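Local coordinates for protein carbohydrate deacetylase Agd3 (Neosartorya fumigata, PDB 6NWZ) that is a zinc-binding carbohydrate esterase that probably removes acetyl groups from the fungal exopolysaccharide galactosaminogalactan and is required for biofilm formation, at residues I254-L259 against F390-Q395; D608-G613 against N633-P638. All blocks are in the same frame, centred on the assembly; numbering follows the deposited sequence.

Interaction 1 of 2, residues I254-L259 against F390-Q395. With ZN (zinc ion), chain L; ZN (zinc ion), chain M.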
loop_
_atom_site.group_PDB
_atom_site.type_symbol
_atom_site.label_atom_id
_atom_site.label_comp_id
_atom_site.label_asym_id
_atom_site.label_seq_id
_atom_site.Cartn_x
_atom_site.Cartn_y
_atom_site.Cartn_z
ATOM N N ILE A 254 0.990 9.293 13.796
ATOM C CA ILE A 254 0.279 9.595 15.036
ATOM C C ILE A 254 0.006 11.094 15.050
ATOM O O ILE A 254 0.912 11.898 15.303
ATOM C CB ILE A 254 1.073 9.171 16.276
ATOM C CG1 ILE A 254 1.542 7.721 16.148
ATOM C CG2 ILE A 254 0.226 9.361 17.526
ATOM C CD1 ILE A 254 0.424 6.730 15.972
ATOM N N ASP A 255 -1.244 11.474 14.797
ATOM C CA ASP A 255 -1.624 12.877 14.781
ATOM C C ASP A 255 -1.878 13.386 16.198
ATOM O O ASP A 255 -2.045 12.611 17.145
ATOM C CB ASP A 255 -2.880 13.090 13.930
ATOM C CG ASP A 255 -2.681 12.731 12.463
ATOM O OD1 ASP A 255 -1.550 12.377 12.061
ATOM O OD2 ASP A 255 -3.671 12.807 11.707
ATOM N N ASP A 256 -1.886 14.715 16.332
ATOM C CA ASP A 256 -2.367 15.407 17.527
ATOM C C ASP A 256 -1.422 15.271 18.717
ATOM O O ASP A 256 -1.853 15.395 19.866
ATOM C CB ASP A 256 -3.767 14.928 17.926
ATOM C CG ASP A 256 -4.803 15.194 16.857
ATOM O OD1 ASP A 256 -4.438 15.693 15.771
ATOM O OD2 ASP A 256 -5.992 14.908 17.109
ATOM N N MET A 257 -0.134 15.030 18.475
ATOM C CA MET A 257 0.811 14.948 19.583
ATOM C C MET A 257 0.948 16.302 20.272
ATOM O O MET A 257 1.057 17.344 19.617
ATOM C CB MET A 257 2.177 14.465 19.106
ATOM C CG MET A 257 3.194 14.265 20.230
ATOM S SD MET A 257 2.726 13.029 21.472
ATOM C CE MET A 257 2.544 11.573 20.448
ATOM N N PHE A 258 0.943 16.266 21.606
ATOM C CA PHE A 258 0.954 17.370 22.560
ATOM C C PHE A 258 -0.439 17.956 22.770
ATOM O O PHE A 258 -0.601 18.806 23.643
ATOM C CB PHE A 258 1.927 18.507 22.186
ATOM C CG PHE A 258 3.377 18.136 22.324
ATOM C CD1 PHE A 258 4.047 18.337 23.520
ATOM C CD2 PHE A 258 4.069 17.585 21.258
ATOM C CE1 PHE A 258 5.379 17.996 23.649
ATOM C CE2 PHE A 258 5.401 17.243 21.382
ATOM C CZ PHE A 258 6.057 17.447 22.575
ATOM N N LEU A 259 -1.449 17.531 22.017
ATOM C CA LEU A 259 -2.806 18.017 22.208
ATOM C C LEU A 259 -3.562 17.139 23.200
ATOM O O LEU A 259 -3.165 16.013 23.508
ATOM C CB LEU A 259 -3.568 18.051 20.881
ATOM C CG LEU A 259 -3.129 19.032 19.794
ATOM C CD1 LEU A 259 -4.065 18.961 18.595
ATOM C CD2 LEU A 259 -3.061 20.445 20.345
ATOM N N PHE A 390 0.388 24.448 14.111
ATOM C CA PHE A 390 0.703 24.888 15.466
ATOM C C PHE A 390 -0.484 24.683 16.402
ATOM O O PHE A 390 -0.379 23.977 17.410
ATOM C CB PHE A 390 1.151 26.353 15.448
ATOM C CG PHE A 390 1.721 26.834 16.756
ATOM C CD1 PHE A 390 2.877 26.275 17.275
ATOM C CD2 PHE A 390 1.107 27.857 17.458
ATOM C CE1 PHE A 390 3.402 26.723 18.478
ATOM C CE2 PHE A 390 1.627 28.309 18.660
ATOM C CZ PHE A 390 2.774 27.741 19.169
ATOM N N THR A 391 -1.633 25.274 16.073
ATOM C CA THR A 391 -2.788 25.267 16.961
ATOM C C THR A 391 -3.856 24.264 16.552
ATOM O O THR A 391 -4.884 24.168 17.232
ATOM C CB THR A 391 -3.411 26.666 17.030
ATOM O OG1 THR A 391 -4.210 26.897 15.863
ATOM C CG2 THR A 391 -2.325 27.714 17.087
ATOM N N HIS A 392 -3.643 23.525 15.463
ATOM C CA HIS A 392 -4.622 22.576 14.929
ATOM C C HIS A 392 -5.885 23.281 14.438
ATOM O O HIS A 392 -6.977 22.707 14.457
ATOM C CB HIS A 392 -4.971 21.494 15.956
ATOM C CG HIS A 392 -5.676 20.313 15.371
ATOM N ND1 HIS A 392 -6.985 20.369 14.939
ATOM C CD2 HIS A 392 -5.256 19.047 15.140
ATOM C CE1 HIS A 392 -7.340 19.188 14.468
ATOM N NE2 HIS A 392 -6.310 18.368 14.579
ATOM N N GLU A 393 -5.745 24.525 13.983
ATOM C CA GLU A 393 -6.881 25.262 13.443
ATOM C C GLU A 393 -7.348 24.633 12.137
ATOM O O GLU A 393 -6.540 24.360 11.243
ATOM C CB GLU A 393 -6.513 26.728 13.211
ATOM C CG GLU A 393 -7.631 27.556 12.575
ATOM C CD GLU A 393 -7.204 28.981 12.262
ATOM O OE1 GLU A 393 -6.005 29.291 12.418
ATOM O OE2 GLU A 393 -8.066 29.792 11.860
ATOM N N GLU A 394 -8.654 24.403 12.034
ATOM C CA GLU A 394 -9.240 23.910 10.797
ATOM C C GLU A 394 -9.165 24.990 9.726
ATOM O O GLU A 394 -9.456 26.163 9.981
ATOM C CB GLU A 394 -10.689 23.490 11.034
ATOM C CG GLU A 394 -10.939 22.946 12.435
ATOM C CD GLU A 394 -11.169 21.449 12.459
ATOM O OE1 GLU A 394 -11.966 20.961 11.631
ATOM O OE2 GLU A 394 -10.556 20.762 13.306
ATOM N N GLN A 395 -8.773 24.592 8.518
ATOM C CA GLN A 395 -8.407 25.544 7.479
ATOM C C GLN A 395 -9.355 25.536 6.286
ATOM O O GLN A 395 -9.047 26.163 5.268
ATOM C CB GLN A 395 -6.978 25.272 7.013
ATOM C CG GLN A 395 -5.980 25.194 8.150
ATOM C CD GLN A 395 -4.588 24.856 7.675
ATOM O OE1 GLN A 395 -4.335 24.776 6.474
ATOM N NE2 GLN A 395 -3.673 24.651 8.617
HETATM ZN ZN ZN L . -5.270 16.274 14.065
HETATM ZN ZN ZN M . -6.004 13.415 12.108
#

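Interaction 2 of 2, residues D608-G613 against N633-P638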
loop_
_atom_site.group_PDB
_atom_site.type_symbol
_atom_site.label_atom_id
_atom_site.label_comp_id
_atom_site.label_asym_id
_atom_site.label_seq_id
_atom_site.Cartn_x
_atom_site.Cartn_y
_atom_site.Cartn_z
ATOM N N ASP A 608 6.365 6.548 -14.702
ATOM C CA ASP A 608 5.258 5.958 -15.447
ATOM C C ASP A 608 4.906 6.770 -16.687
ATOM O O ASP A 608 4.215 6.259 -17.573
ATOM C CB ASP A 608 4.025 5.815 -14.549
ATOM C CG ASP A 608 4.149 4.675 -13.547
ATOM O OD1 ASP A 608 5.148 3.922 -13.594
ATOM O OD2 ASP A 608 3.236 4.532 -12.705
ATOM N N GLN A 609 5.361 8.019 -16.767
ATOM C CA GLN A 609 5.135 8.852 -17.940
ATOM C C GLN A 609 6.209 8.689 -19.006
ATOM O O GLN A 609 6.063 9.246 -20.098
ATOM C CB GLN A 609 5.052 10.331 -17.536
ATOM C CG GLN A 609 4.198 10.607 -16.307
ATOM C CD GLN A 609 2.750 10.196 -16.486
ATOM O OE1 GLN A 609 2.212 10.233 -17.594
ATOM N NE2 GLN A 609 2.111 9.797 -15.394
ATOM N N CYS A 610 7.284 7.952 -18.721
ATOM C CA CYS A 610 8.360 7.762 -19.683
ATOM C C CYS A 610 8.108 6.610 -20.645
ATOM O O CYS A 610 8.801 6.512 -21.664
ATOM C CB CYS A 610 9.687 7.519 -18.957
ATOM S SG CYS A 610 10.310 8.914 -17.984
ATOM N N GLY A 611 7.146 5.739 -20.352
ATOM C CA GLY A 611 6.932 4.569 -21.179
ATOM C C GLY A 611 8.130 3.640 -21.193
ATOM O O GLY A 611 8.648 3.301 -22.261
ATOM N N TYR A 612 8.586 3.225 -20.015
ATOM C CA TYR A 612 9.729 2.329 -19.935
ATOM C C TYR A 612 9.313 0.905 -20.280
ATOM O O TYR A 612 8.160 0.506 -20.093
ATOM C CB TYR A 612 10.363 2.369 -18.543
ATOM C CG TYR A 612 9.470 1.885 -17.424
ATOM C CD1 TYR A 612 9.386 0.535 -17.105
ATOM C CD2 TYR A 612 8.723 2.780 -16.674
ATOM C CE1 TYR A 612 8.575 0.092 -16.084
ATOM C CE2 TYR A 612 7.910 2.346 -15.648
ATOM C CZ TYR A 612 7.840 1.003 -15.357
ATOM O OH TYR A 612 7.027 0.572 -14.336
ATOM N N GLY A 613 10.272 0.138 -20.785
ATOM C CA GLY A 613 10.018 -1.247 -21.130
ATOM C C GLY A 613 11.278 -2.074 -20.998
ATOM O O GLY A 613 12.397 -1.551 -20.980
ATOM N N ASN A 633 14.839 6.558 -24.903
ATOM C CA ASN A 633 15.821 5.981 -23.978
ATOM C C ASN A 633 16.269 6.992 -22.924
ATOM O O ASN A 633 17.411 6.964 -22.451
ATOM C CB ASN A 633 17.022 5.406 -24.732
ATOM C CG ASN A 633 16.657 4.191 -25.565
ATOM O OD1 ASN A 633 15.761 3.426 -25.208
ATOM N ND2 ASN A 633 17.346 4.010 -26.684
ATOM N N THR A 634 15.360 7.889 -22.546
ATOM C CA THR A 634 15.593 8.873 -21.501
ATOM C C THR A 634 14.416 8.871 -20.540
ATOM O O THR A 634 13.272 8.624 -20.935
ATOM C CB THR A 634 15.765 10.291 -22.061
ATOM O OG1 THR A 634 14.597 10.649 -22.811
ATOM C CG2 THR A 634 16.990 10.378 -22.953
ATOM N N CYS A 635 14.708 9.162 -19.277
ATOM C CA CYS A 635 13.668 9.315 -18.274
ATOM C C CYS A 635 14.214 10.154 -17.131
ATOM O O CYS A 635 15.372 9.993 -16.737
ATOM C CB CYS A 635 13.178 7.962 -17.752
ATOM S SG CYS A 635 11.687 8.084 -16.736
ATOM N N SER A 636 13.372 11.053 -16.614
ATOM C CA SER A 636 13.765 11.870 -15.470
ATOM C C SER A 636 14.140 11.005 -14.273
ATOM O O SER A 636 15.055 11.344 -13.515
ATOM C CB SER A 636 12.629 12.829 -15.103
ATOM O OG SER A 636 12.759 13.298 -13.770
ATOM N N ARG A 637 13.455 9.883 -14.095
ATOM C CA ARG A 637 13.639 8.986 -12.969
ATOM C C ARG A 637 14.293 7.683 -13.407
ATOM O O ARG A 637 14.197 7.288 -14.575
ATOM C CB ARG A 637 12.289 8.680 -12.309
ATOM C CG ARG A 637 11.555 9.903 -11.802
ATOM C CD ARG A 637 12.177 10.410 -10.521
ATOM N NE ARG A 637 11.420 11.518 -9.952
ATOM C CZ ARG A 637 11.671 12.052 -8.763
ATOM N NH1 ARG A 637 12.657 11.573 -8.020
ATOM N NH2 ARG A 637 10.936 13.062 -8.318
ATOM N N PRO A 638 14.968 6.985 -12.498
ATOM C CA PRO A 638 15.507 5.667 -12.843
ATOM C C PRO A 638 14.400 4.635 -12.971
ATOM O O PRO A 638 13.353 4.723 -12.323
ATOM C CB PRO A 638 16.440 5.345 -11.671
ATOM C CG PRO A 638 15.880 6.116 -10.537
ATOM C CD PRO A 638 15.341 7.388 -11.131
#

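Interaction 1 of 2, residues I254-L259 against F390-Q395
D256 and H392 meet through a zinc ion. OD1 of D256 lies 2.0 Å from the zinc of chain L. NE2 of H392 lies 2.4 Å from the same metal. The angle between these two bonds, about 104°, is near the tetrahedral value. H388, just after strand 384-387, supplies a third protein ligand. The carboxylate binds through one oxygen: OD2 of D256 stays 3.4 Å from that zinc. Carboxylate and imidazole planes stand 82° apart, and OD1 approaches the ring at its edge, near its plane. Although OD1 of D256 and NE2 of H392 are 3.5 Å apart, they are joined by the metal and not by a hydrogen bond. Beside them the L259 side chain crosses the imidazole at about a right angle, its CD1 3.7 Å from CD2 of H392, an apolar flank to the metal-binding ring. H392 reaches both partners because CG is anti to the backbone N (chi1 -165°), which carries the ring toward the end of strand 252-257.

The next shell fixes the backbone and the neighbouring carboxylate. A type II turn from D256 to L259, closed by L259 N to D256 O at 3.1 Å, brings the leucine round to the histidine. D255 turns to a second zinc, that of chain M, with OD2 at 2.4 Å; H546 completes its protein ligands, while R491 forms a salt bridge to OD1. On the other segment, OG1 of T391 hydrogen-bonds to E406 of helix 400-417 and to Y330.

An aspartate and two histidines around one zinc, preceded in sequence by another aspartate, recall the metal site of family 4 polysaccharide deacetylases. By that analogy the chain L zinc would probably polarise the acetyl carbonyl and activate water.

Interaction 2 of 2, residues D608-G613 against N633-P638
A disulfide bridge staples the loop leaving helix 594-607 to the loop that follows strand 622-629. SG of C610 and SG of C635 are 2.0 Å apart, and the C-S-S-C torsion of 82° gives the bridge a right-handed twist near the preferred right angle. The two CB atoms of C610 and C635 are 3.7 Å apart, their CA atoms 5.7 Å, and both CB atoms point across to the opposite segment. The halves of the bridge differ: in C610 the sulfur sits beside the backbone N, anti to the carbonyl carbon (chi1 -65°), whereas in C635 it swings beside the carbonyl carbon, anti to N (chi1 -169°). The bridge carries nearly the whole contact, for no hydrogen bond joins the two segments. Around it, SG of C610 has only loose backbone neighbours in the other segment, T634 O at 4.2 Å and S636 N at 4.0 Å. C635 is buried, while T634 and S636 on its flanks are exposed.

Further bonds hold each loop in place. C610 pairs through its backbone with T631, and its O also accepts from OG1 of that threonine, so the first loop is fastened to the chain just beyond strand 622-629. Within residues 608-613, OD1 of D608 lies in the plane of the Y612 ring, at its edge, while OD2 forms a salt bridge with R604 and a hydrogen bond with W472. The R637 side chain starts toward the first loop but bends off to helix 594-607, where it meets E599 in a salt bridge and Q606 in a hydrogen bond. The disulfide thus closes a covalent loop that contains the hairpin of strands 613-618 and 622-629, with the chain leading into strand 639-643 lying beside the end of helix 594-607.

Interaction 1 closes before interaction 2 opens along the chain, and the two do not touch: their centres are 39 Å apart and their nearest atoms about 24 Å. Interaction 1 lies at the end of strand 252-257, in the sheet that also holds strands 300-304, 384-387 and 542-546 of the deacetylase domain. Interaction 2 lies where helix 594-607 gives way to the hairpin of strands 613-618 and 622-629, the former pairing with strand 22-31 from the start of the chain. They share no sheet. One assembles a zinc site, consistent with catalysis, while the other covalently ties the loop after helix 594-607 to the loop before strand 639-643.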